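Local coordinates for uncharacterized protein AsqI (Emericella nidulans, PDB 5YY3) that uses a zinc ion to catalyse the ring contraction of 4'-methoxycyclopenin to 4'-methoxyviridicatin, releasing methyl isocyanate, in aspoquinolone biosynthesis, at residues A[113-116]-A[117-121]; A[121-124]-A[125-129]; A[186-189]-A[190-194]; A[589-592]-A[593-596]. All blocks are in the same frame, centred on the assembly; numbering follows the deposited sequence.

Contact 1: A[113-116]-A[117-121]; sequences NPEL and MRDAL
Arg118 folds its guanidinium group back over the first turn of its helix, so that the carbonyl oxygen of Pro114 lies 3.7 Å above the centre of one face while the Glu115 carboxylate meets the group at its edge. The two charged side chains cross at about a right angle and form a salt bridge, their planes 54° apart; the modelled approach of OE1 and NH1 is too short to trust in detail. A first torsion displaced from the staggered position (chi1 -94°) and a bend at chi3 carry the guanidinium back in this way, and its NH2 also donates to the Leu63 carbonyl. The second carboxylate oxygen of Glu115 is occupied differently. A water donates to Glu115 OE2 at 2.5 Å and to Asp119 OD2 at 2.8 Å, bridging two acids whose like charges would probably repel each other; Tyr72 OH supplies a further hydrogen bond to OD2. All this takes place at the start of helix 114-127, within the hemocyanin-like metal-binding domain, where Asn113 is the N-cap. Its OD1 accepts from Leu116 N at 3.1 Å and, weakly, from Glu115 N at 2.8 Å, satisfying amides that have no preceding helical turn to bond with. The regular helical bonds begin at the cap itself, Met117 N reaching Asn113 O at 2.9 Å and Arg118 N reaching Pro114 O at 2.8 Å. On a further side of the helix Met117 packs against Leu90, Ile60, Ala104 and Leu108 from three other helices.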
loop_
_atom_site.group_PDB
_atom_site.type_symbol
_atom_site.label_atom_id
_atom_site.label_comp_id
_atom_site.label_asym_id
_atom_site.label_seq_id
_atom_site.Cartn_x
_atom_site.Cartn_y
_atom_site.Cartn_z
ATOM N N ASN A 113 -43.266 21.346 -4.233
ATOM C CA ASN A 113 -41.839 21.152 -3.974
ATOM C C ASN A 113 -40.983 21.472 -5.206
ATOM O O ASN A 113 -41.219 20.912 -6.285
ATOM C CB ASN A 113 -41.604 19.707 -3.509
ATOM C CG ASN A 113 -40.164 19.434 -3.113
ATOM O OD1 ASN A 113 -39.261 19.443 -3.958
ATOM N ND2 ASN A 113 -39.942 19.174 -1.825
ATOM N N PRO A 114 -39.989 22.375 -5.052
ATOM C CA PRO A 114 -39.115 22.827 -6.147
ATOM C C PRO A 114 -38.264 21.711 -6.755
ATOM O O PRO A 114 -37.963 21.764 -7.943
ATOM C CB PRO A 114 -38.210 23.873 -5.476
ATOM C CG PRO A 114 -38.899 24.261 -4.237
ATOM C CD PRO A 114 -39.660 23.052 -3.784
ATOM N N GLU A 115 -37.870 20.730 -5.951
ATOM C CA GLU A 115 -37.096 19.604 -6.457
ATOM C C GLU A 115 -37.989 18.772 -7.353
ATOM O O GLU A 115 -37.573 18.314 -8.422
ATOM C CB GLU A 115 -36.530 18.756 -5.313
ATOM C CG GLU A 115 -35.726 17.532 -5.753
ATOM C CD GLU A 115 -34.452 17.886 -6.508
ATOM O OE1 GLU A 115 -33.777 18.873 -6.138
ATOM O OE2 GLU A 115 -34.112 17.155 -7.458
ATOM N N LEU A 116 -39.228 18.585 -6.911
ATOM C CA LEU A 116 -40.225 17.919 -7.726
ATOM C C LEU A 116 -40.368 18.682 -9.036
ATOM O O LEU A 116 -40.360 18.088 -10.114
ATOM C CB LEU A 116 -41.565 17.826 -6.986
ATOM C CG LEU A 116 -42.690 16.984 -7.600
ATOM C CD1 LEU A 116 -43.719 16.649 -6.538
ATOM C CD2 LEU A 116 -43.365 17.679 -8.801
ATOM N N MET A 117 -40.494 20.003 -8.936
ATOM C CA MET A 117 -40.651 20.839 -10.126
ATOM C C MET A 117 -39.454 20.728 -11.067
ATOM O O MET A 117 -39.630 20.683 -12.285
ATOM C CB MET A 117 -40.865 22.304 -9.740
ATOM C CG MET A 117 -41.183 23.193 -10.930
ATOM S SD MET A 117 -42.599 22.557 -11.855
ATOM C CE MET A 117 -42.091 22.955 -13.502
ATOM N N ARG A 118 -38.242 20.677 -10.512
ATOM C CA ARG A 118 -37.037 20.575 -11.346
ATOM C C ARG A 118 -37.056 19.334 -12.208
ATOM O O ARG A 118 -36.751 19.402 -13.394
ATOM C CB ARG A 118 -35.767 20.589 -10.493
ATOM C CG ARG A 118 -35.198 21.962 -10.354
ATOM C CD ARG A 118 -33.970 21.985 -9.485
ATOM N NE ARG A 118 -34.210 22.837 -8.334
ATOM C CZ ARG A 118 -34.397 22.352 -7.129
ATOM N NH1 ARG A 118 -34.331 21.043 -6.958
ATOM N NH2 ARG A 118 -34.622 23.155 -6.109
ATOM N N ASP A 119 -37.442 18.210 -11.613
ATOM C CA ASP A 119 -37.575 16.963 -12.349
ATOM C C ASP A 119 -38.675 17.064 -13.402
ATOM O O ASP A 119 -38.504 16.620 -14.539
ATOM C CB ASP A 119 -37.863 15.804 -11.397
ATOM C CG ASP A 119 -36.599 15.202 -10.815
ATOM O OD1 ASP A 119 -35.532 15.363 -11.449
ATOM O OD2 ASP A 119 -36.668 14.553 -9.738
ATOM N N ALA A 120 -39.801 17.659 -13.021
ATOM C CA ALA A 120 -40.955 17.765 -13.911
ATOM C C ALA A 120 -40.641 18.689 -15.083
ATOM O O ALA A 120 -40.928 18.376 -16.240
ATOM C CB ALA A 120 -42.192 18.264 -13.131
ATOM N N LEU A 121 -40.028 19.824 -14.772
ATOM C CA LEU A 121 -39.705 20.821 -15.771
ATOM C C LEU A 121 -38.634 20.309 -16.714
ATOM O O LEU A 121 -38.650 20.615 -17.912
ATOM C CB LEU A 121 -39.234 22.108 -15.104
ATOM C CG LEU A 121 -39.014 23.263 -16.066
ATOM C CD1 LEU A 121 -40.242 23.427 -16.949
ATOM C CD2 LEU A 121 -38.721 24.527 -15.289
HETATM O O HOH W 1 -34.605 14.685 -7.827
#

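Contact 2: A[121-124]-A[125-129]; sequences LGIY and LTHSK
Two donors of Thr126 grip the carbonyl oxygen of Gly122: the backbone N at 3.0 Å and the hydroxyl OG1 at 2.9 Å, arriving from opposite faces of the carbonyl plane. The hydroxyl stands well above that plane (37°), a position it reaches because OG1 sits beside the residue's own backbone N (chi1 -64°), which directs it back to the carbonyl of the preceding turn. A hydroxyl bonded back to the carbonyl four residues earlier is a familiar way for a threonine to satisfy its side chain inside a helix. One residue on, the His127 imidazole brings its edge to the Ile123 carbonyl, with CD2 3.0 Å from Ile123 O, while Thr126 CG2 rests over one face of the ring. NE2 of His127 donates to the Met191 carbonyl of helix 180-193. Here helix 114-127 ends, and the bonding pattern changes accordingly: His127 N is shared between Ile123 O at 3.1 Å and Tyr124 O at 3.2 Å, the second oxygen being approached from above its plane. Ser128 leaves the helical conformation and serves as N-cap of the next helix, 129-133, its OG accepting from Ala131 N. A water joins this junction to the preceding turn; it donates to Tyr124 OH at 2.8 Å and lies 2.9 Å from Ser128 OG. On another flank of the helix Leu125 leans back across Leu121, with CD1 4.0 Å from Leu121 CG, and its other methyl, CD2, approaches the Tyr124 ring at CD2. The leucine pair faces helix 53-61, where Leu125 touches Val57.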
loop_
_atom_site.group_PDB
_atom_site.type_symbol
_atom_site.label_atom_id
_atom_site.label_comp_id
_atom_site.label_asym_id
_atom_site.label_seq_id
_atom_site.Cartn_x
_atom_site.Cartn_y
_atom_site.Cartn_z
ATOM N N LEU A 121 -40.028 19.824 -14.772
ATOM C CA LEU A 121 -39.705 20.821 -15.771
ATOM C C LEU A 121 -38.634 20.309 -16.714
ATOM O O LEU A 121 -38.650 20.615 -17.912
ATOM C CB LEU A 121 -39.234 22.108 -15.104
ATOM C CG LEU A 121 -39.014 23.263 -16.066
ATOM C CD1 LEU A 121 -40.242 23.427 -16.949
ATOM C CD2 LEU A 121 -38.721 24.527 -15.289
ATOM N N GLY A 122 -37.703 19.533 -16.159
ATOM C CA GLY A 122 -36.604 18.974 -16.921
ATOM C C GLY A 122 -37.114 18.087 -18.027
ATOM O O GLY A 122 -36.753 18.270 -19.188
ATOM N N ILE A 123 -37.951 17.124 -17.651
ATOM C CA ILE A 123 -38.625 16.233 -18.592
ATOM C C ILE A 123 -39.451 17.025 -19.592
ATOM O O ILE A 123 -39.402 16.782 -20.796
ATOM C CB ILE A 123 -39.548 15.244 -17.851
ATOM C CG1 ILE A 123 -38.720 14.347 -16.939
ATOM C CG2 ILE A 123 -40.376 14.414 -18.843
ATOM C CD1 ILE A 123 -39.548 13.479 -16.031
ATOM N N TYR A 124 -40.207 17.987 -19.075
ATOM C CA TYR A 124 -41.069 18.807 -19.922
ATOM C C TYR A 124 -40.276 19.487 -21.041
ATOM O O TYR A 124 -40.584 19.305 -22.210
ATOM C CB TYR A 124 -41.806 19.853 -19.081
ATOM C CG TYR A 124 -42.482 20.897 -19.917
ATOM C CD1 TYR A 124 -43.611 20.590 -20.663
ATOM C CD2 TYR A 124 -41.981 22.195 -19.977
ATOM C CE1 TYR A 124 -44.235 21.546 -21.437
ATOM C CE2 TYR A 124 -42.598 23.165 -20.754
ATOM C CZ TYR A 124 -43.727 22.833 -21.480
ATOM O OH TYR A 124 -44.338 23.790 -22.255
ATOM N N LEU A 125 -39.256 20.256 -20.672
ATOM C CA LEU A 125 -38.403 20.951 -21.636
ATOM C C LEU A 125 -37.763 19.981 -22.624
ATOM O O LEU A 125 -37.752 20.238 -23.826
ATOM C CB LEU A 125 -37.315 21.752 -20.912
ATOM C CG LEU A 125 -37.823 22.936 -20.087
ATOM C CD1 LEU A 125 -36.705 23.557 -19.261
ATOM C CD2 LEU A 125 -38.467 23.976 -20.985
ATOM N N THR A 126 -37.255 18.856 -22.125
ATOM C CA THR A 126 -36.570 17.885 -22.984
ATOM C C THR A 126 -37.456 17.361 -24.115
ATOM O O THR A 126 -36.981 17.122 -25.234
ATOM C CB THR A 126 -36.038 16.681 -22.163
ATOM O OG1 THR A 126 -35.038 17.136 -21.242
ATOM C CG2 THR A 126 -35.434 15.607 -23.071
ATOM N N HIS A 127 -38.749 17.207 -23.839
ATOM C CA HIS A 127 -39.646 16.564 -24.794
ATOM C C HIS A 127 -40.641 17.522 -25.449
ATOM O O HIS A 127 -41.459 17.107 -26.260
ATOM C CB HIS A 127 -40.378 15.419 -24.106
ATOM C CG HIS A 127 -39.459 14.368 -23.565
ATOM N ND1 HIS A 127 -39.024 13.301 -24.322
ATOM C CD2 HIS A 127 -38.880 14.231 -22.349
ATOM C CE1 HIS A 127 -38.221 12.549 -23.592
ATOM N NE2 HIS A 127 -38.116 13.088 -22.392
ATOM N N SER A 128 -40.546 18.804 -25.109
ATOM C CA SER A 128 -41.324 19.840 -25.782
ATOM C C SER A 128 -40.785 20.170 -27.168
ATOM O O SER A 128 -39.633 20.605 -27.306
ATOM C CB SER A 128 -41.343 21.116 -24.957
ATOM O OG SER A 128 -41.595 22.221 -25.810
ATOM N N LYS A 129 -41.620 19.984 -28.187
ATOM C CA LYS A 129 -41.224 20.297 -29.555
ATOM C C LYS A 129 -40.939 21.784 -29.686
ATOM O O LYS A 129 -40.031 22.192 -30.416
ATOM C CB LYS A 129 -42.295 19.875 -30.556
ATOM C CG LYS A 129 -41.917 20.212 -32.003
ATOM C CD LYS A 129 -42.509 19.241 -33.024
ATOM C CE LYS A 129 -42.138 19.669 -34.435
ATOM N NZ LYS A 129 -43.009 19.054 -35.482
HETATM O O HOH W 2 -44.143 23.332 -24.965
#

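Contact 3: A[186-189]-A[190-194]; sequences HYYW and HMVYR
His186 and His190, one helical turn apart, set their imidazoles almost at right angles: the planes are 88° apart in an offset edge-to-face pair. His190 brings its CD2/NE2 edge over the face of His186, CD2 being 3.3 Å from His186 NE2. Both residues, with His218, are ligands of the zinc ion. The spacing is the HxxxH pattern of metal-binding helices in the tyrosinase and hemocyanin family. His186 has CG trans to its backbone N (chi1 174°), whereas His190 turns CG back beside its own N (chi1 -76°), and these different choices let the rings meet. Trp189 extends the cluster, pointing the edge of its six-membered ring at the face of His190. Beyond it Tyr193 lies alongside, its ring near parallel to the indole but slid so far that the two barely overlap; instead Tyr193 CB sits over the indole face, 4.0 Å from the centroid of the six-membered ring. Two further CH-pi contacts lie on other sides of the helix: Met191 CE sits over the face of the Tyr187 ring, 3.5 Å from its centroid, and Val192 CG2 lies over the Tyr188 ring at 3.8 Å from its centroid. Among its neighbours, helix 180-193 presents Trp189 and Tyr193 to helix 210-231, which touches them through Val213, Val217 and Phe214, while Tyr188, Met191 and Val192 pack on Thr126 of helix 114-127.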
loop_
_atom_site.group_PDB
_atom_site.type_symbol
_atom_site.label_atom_id
_atom_site.label_comp_id
_atom_site.label_asym_id
_atom_site.label_seq_id
_atom_site.Cartn_x
_atom_site.Cartn_y
_atom_site.Cartn_z
ATOM N N HIS A 186 -25.355 12.054 -17.358
ATOM C CA HIS A 186 -26.248 11.116 -16.702
ATOM C C HIS A 186 -27.535 11.829 -16.297
ATOM O O HIS A 186 -28.628 11.263 -16.339
ATOM C CB HIS A 186 -25.547 10.519 -15.484
ATOM C CG HIS A 186 -26.415 9.645 -14.631
ATOM N ND1 HIS A 186 -26.650 8.319 -14.922
ATOM C CD2 HIS A 186 -27.074 9.904 -13.473
ATOM C CE1 HIS A 186 -27.416 7.797 -13.984
ATOM N NE2 HIS A 186 -27.686 8.735 -13.093
ATOM N N TYR A 187 -27.375 13.083 -15.902
ATOM C CA TYR A 187 -28.458 13.928 -15.419
ATOM C C TYR A 187 -29.446 14.224 -16.541
ATOM O O TYR A 187 -30.658 14.148 -16.352
ATOM C CB TYR A 187 -27.841 15.192 -14.844
ATOM C CG TYR A 187 -28.718 16.386 -14.558
ATOM C CD1 TYR A 187 -29.523 16.439 -13.417
ATOM C CD2 TYR A 187 -28.654 17.515 -15.370
ATOM C CE1 TYR A 187 -30.282 17.565 -13.124
ATOM C CE2 TYR A 187 -29.399 18.642 -15.091
ATOM C CZ TYR A 187 -30.208 18.664 -13.963
ATOM O OH TYR A 187 -30.953 19.790 -13.695
ATOM N N TYR A 188 -28.923 14.532 -17.719
ATOM C CA TYR A 188 -29.777 14.766 -18.866
ATOM C C TYR A 188 -30.368 13.450 -19.371
ATOM O O TYR A 188 -31.502 13.417 -19.838
ATOM C CB TYR A 188 -28.995 15.488 -19.979
ATOM C CG TYR A 188 -29.815 15.789 -21.224
ATOM C CD1 TYR A 188 -30.927 16.635 -21.171
ATOM C CD2 TYR A 188 -29.480 15.231 -22.454
ATOM C CE1 TYR A 188 -31.690 16.909 -22.314
ATOM C CE2 TYR A 188 -30.231 15.505 -23.607
ATOM C CZ TYR A 188 -31.332 16.344 -23.531
ATOM O OH TYR A 188 -32.065 16.606 -24.673
ATOM N N TRP A 189 -29.606 12.366 -19.261
ATOM C CA TRP A 189 -30.050 11.078 -19.780
ATOM C C TRP A 189 -31.391 10.680 -19.187
ATOM O O TRP A 189 -32.262 10.155 -19.869
ATOM C CB TRP A 189 -29.018 9.985 -19.493
ATOM C CG TRP A 189 -29.284 8.683 -20.205
ATOM C CD1 TRP A 189 -28.884 8.348 -21.458
ATOM C CD2 TRP A 189 -29.998 7.544 -19.698
ATOM N NE1 TRP A 189 -29.302 7.074 -21.769
ATOM C CE2 TRP A 189 -29.988 6.560 -20.703
ATOM C CE3 TRP A 189 -30.640 7.262 -18.490
ATOM C CZ2 TRP A 189 -30.600 5.320 -20.547
ATOM C CZ3 TRP A 189 -31.254 6.014 -18.335
ATOM C CH2 TRP A 189 -31.225 5.066 -19.357
ATOM N N HIS A 190 -31.552 10.936 -17.899
ATOM C CA HIS A 190 -32.767 10.540 -17.221
ATOM C C HIS A 190 -33.928 11.416 -17.670
ATOM O O HIS A 190 -35.055 10.932 -17.792
ATOM C CB HIS A 190 -32.558 10.574 -15.711
ATOM C CG HIS A 190 -31.755 9.412 -15.211
ATOM N ND1 HIS A 190 -32.051 8.110 -15.558
ATOM C CD2 HIS A 190 -30.650 9.353 -14.436
ATOM C CE1 HIS A 190 -31.176 7.296 -14.997
ATOM N NE2 HIS A 190 -30.315 8.023 -14.312
ATOM N N MET A 191 -33.656 12.690 -17.958
ATOM C CA MET A 191 -34.693 13.532 -18.525
ATOM C C MET A 191 -35.095 12.979 -19.886
ATOM O O MET A 191 -36.278 12.932 -20.220
ATOM C CB MET A 191 -34.234 14.977 -18.650
ATOM C CG MET A 191 -33.833 15.591 -17.325
ATOM S SD MET A 191 -33.253 17.265 -17.580
ATOM C CE MET A 191 -32.404 17.599 -16.053
ATOM N N VAL A 192 -34.109 12.553 -20.668
ATOM C CA VAL A 192 -34.394 11.965 -21.969
ATOM C C VAL A 192 -35.213 10.692 -21.826
ATOM O O VAL A 192 -36.256 10.532 -22.462
ATOM C CB VAL A 192 -33.108 11.655 -22.743
ATOM C CG1 VAL A 192 -33.398 10.693 -23.911
ATOM C CG2 VAL A 192 -32.506 12.937 -23.259
ATOM N N TYR A 193 -34.733 9.799 -20.968
ATOM C CA TYR A 193 -35.292 8.464 -20.823
ATOM C C TYR A 193 -36.734 8.476 -20.290
ATOM O O TYR A 193 -37.567 7.690 -20.745
ATOM C CB TYR A 193 -34.392 7.635 -19.901
ATOM C CG TYR A 193 -34.846 6.212 -19.713
ATOM C CD1 TYR A 193 -34.543 5.235 -20.666
ATOM C CD2 TYR A 193 -35.582 5.835 -18.586
ATOM C CE1 TYR A 193 -34.950 3.922 -20.504
ATOM C CE2 TYR A 193 -35.999 4.519 -18.415
ATOM C CZ TYR A 193 -35.683 3.566 -19.379
ATOM O OH TYR A 193 -36.105 2.254 -19.225
ATOM N N ARG A 194 -37.023 9.378 -19.349
ATOM C CA ARG A 194 -38.311 9.392 -18.633
ATOM C C ARG A 194 -39.488 9.953 -19.430
ATOM O O ARG A 194 -40.614 10.019 -18.922
ATOM C CB ARG A 194 -38.186 10.189 -17.340
ATOM C CG ARG A 194 -37.562 9.418 -16.205
ATOM C CD ARG A 194 -37.170 10.366 -15.103
ATOM N NE ARG A 194 -36.506 9.668 -14.008
ATOM C CZ ARG A 194 -36.083 10.267 -12.898
ATOM N NH1 ARG A 194 -36.262 11.580 -12.728
ATOM N NH2 ARG A 194 -35.488 9.551 -11.951
#

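Contact 4: A[589-592]-A[593-596]; sequences PAPP and FHHY
The backbone doubles back twice here, first through a tight turn closed by a hydrogen bond from Phe593 N to Ala590 O at 3.0 Å, and then through a type I turn from Phe593 to Tyr596. Against the first turn the His594 ring is held from several directions. Pro591 crosses it at about a right angle and sets CG over one face, 4.1 Å from the ring centroid, while His595 CD2 lies over the opposite face and Pro592 CA meets the edge. CG of His594 is in the crowded position between backbone N and carbonyl carbon (chi1 42°), which brings the imidazole back against Pro591 and Pro592. This buries ND1, 3.2 Å from Pro591 CA, where no hydrogen-bonding partner is modelled for it. The peptide bond before Pro592 is cis, and with Pro591 and Pro592 at the central positions the first reversal is a type VIa turn; it lies in the long loop that follows strand 571-580 of the immunoglobulin-like domain. The Phe593 ring runs beside Pro592, pointing the same way, with CD2 4.0 Å from Pro592 CD, and stacks on Phe207. Pro589 also packs here, its CB 4.0 Å from Phe593 CB and its CG 3.2 Å from Phe593 O. Pro592 in turn leans on Thr126 and His127 at the end of helix 114-127.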
loop_
_atom_site.group_PDB
_atom_site.type_symbol
_atom_site.label_atom_id
_atom_site.label_comp_id
_atom_site.label_asym_id
_atom_site.label_seq_id
_atom_site.Cartn_x
_atom_site.Cartn_y
_atom_site.Cartn_z
ATOM N N PRO A 589 -36.080 7.627 -34.666
ATOM C CA PRO A 589 -37.083 8.214 -33.775
ATOM C C PRO A 589 -36.886 9.717 -33.623
ATOM O O PRO A 589 -35.779 10.233 -33.817
ATOM C CB PRO A 589 -36.850 7.488 -32.443
ATOM C CG PRO A 589 -35.501 6.863 -32.560
ATOM C CD PRO A 589 -35.333 6.542 -34.006
ATOM N N ALA A 590 -37.966 10.419 -33.304
ATOM C CA ALA A 590 -37.890 11.857 -33.129
ATOM C C ALA A 590 -36.994 12.167 -31.945
ATOM O O ALA A 590 -36.841 11.337 -31.042
ATOM C CB ALA A 590 -39.282 12.449 -32.923
ATOM N N PRO A 591 -36.379 13.353 -31.956
ATOM C CA PRO A 591 -35.742 13.884 -30.749
ATOM C C PRO A 591 -36.636 13.733 -29.502
ATOM O O PRO A 591 -37.856 13.881 -29.610
ATOM C CB PRO A 591 -35.511 15.355 -31.110
ATOM C CG PRO A 591 -35.250 15.312 -32.588
ATOM C CD PRO A 591 -36.128 14.202 -33.134
ATOM N N PRO A 592 -36.029 13.429 -28.335
ATOM C CA PRO A 592 -34.576 13.283 -28.160
ATOM C C PRO A 592 -34.076 11.828 -28.182
ATOM O O PRO A 592 -33.033 11.538 -27.583
ATOM C CB PRO A 592 -34.345 13.908 -26.781
ATOM C CG PRO A 592 -35.597 13.525 -26.017
ATOM C CD PRO A 592 -36.734 13.429 -27.038
ATOM N N PHE A 593 -34.795 10.940 -28.861
ATOM C CA PHE A 593 -34.466 9.512 -28.869
ATOM C C PHE A 593 -33.664 9.047 -30.101
ATOM O O PHE A 593 -33.429 7.851 -30.283
ATOM C CB PHE A 593 -35.750 8.687 -28.777
ATOM C CG PHE A 593 -36.474 8.812 -27.461
ATOM C CD1 PHE A 593 -35.998 8.171 -26.324
ATOM C CD2 PHE A 593 -37.659 9.535 -27.372
ATOM C CE1 PHE A 593 -36.677 8.269 -25.119
ATOM C CE2 PHE A 593 -38.350 9.634 -26.167
ATOM C CZ PHE A 593 -37.860 9.002 -25.041
ATOM N N HIS A 594 -33.243 9.989 -30.934
ATOM C CA HIS A 594 -32.603 9.678 -32.212
ATOM C C HIS A 594 -31.189 9.071 -32.139
ATOM O O HIS A 594 -30.629 8.680 -33.170
ATOM C CB HIS A 594 -32.549 10.949 -33.069
ATOM C CG HIS A 594 -32.159 12.178 -32.308
ATOM N ND1 HIS A 594 -32.880 12.649 -31.227
ATOM C CD2 HIS A 594 -31.128 13.040 -32.475
ATOM C CE1 HIS A 594 -32.306 13.742 -30.761
ATOM N NE2 HIS A 594 -31.243 14.006 -31.501
ATOM N N HIS A 595 -30.610 8.993 -30.942
ATOM C CA HIS A 595 -29.244 8.488 -30.784
ATOM C C HIS A 595 -29.152 6.992 -30.531
ATOM O O HIS A 595 -28.070 6.415 -30.547
ATOM C CB HIS A 595 -28.544 9.210 -29.641
ATOM C CG HIS A 595 -28.349 10.668 -29.887
ATOM N ND1 HIS A 595 -27.266 11.161 -30.582
ATOM C CD2 HIS A 595 -29.098 11.740 -29.535
ATOM C CE1 HIS A 595 -27.360 12.480 -30.649
ATOM N NE2 HIS A 595 -28.462 12.856 -30.019
ATOM N N TYR A 596 -30.282 6.359 -30.279
ATOM C CA TYR A 596 -30.247 4.983 -29.821
ATOM C C TYR A 596 -30.964 4.075 -30.831
ATOM O O TYR A 596 -31.494 3.017 -30.480
ATOM C CB TYR A 596 -30.856 4.894 -28.406
ATOM C CG TYR A 596 -29.983 5.521 -27.306
ATOM C CD1 TYR A 596 -28.631 5.189 -27.185
ATOM C CD2 TYR A 596 -30.513 6.442 -26.396
ATOM C CE1 TYR A 596 -27.818 5.755 -26.178
ATOM C CE2 TYR A 596 -29.716 7.014 -25.389
ATOM C CZ TYR A 596 -28.366 6.665 -25.287
ATOM O OH TYR A 596 -27.562 7.213 -24.300
#

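How the contacts relate
Contacts 1 and 2 follow one another along helix 114-127, sharing Leu121, with centres about 12 Å apart. Contact 3 comes next, on helix 180-193, its centre about 11 Å from that of contact 2 and about 14 Å from that of contact 1. These three belong to the hemocyanin-like metal-binding domain; contact 4, much later, lies in a loop of the immunoglobulin-like domain. That loop reaches both helices: the centre of contact 4 is about 14 Å from that of contact 2 and about 13 Å from that of contact 3, and Val192 O lies 3.4 Å from Phe593 CZ. Thus the zinc-binding helix is flanked by helix 114-127 and by a loop from the second domain.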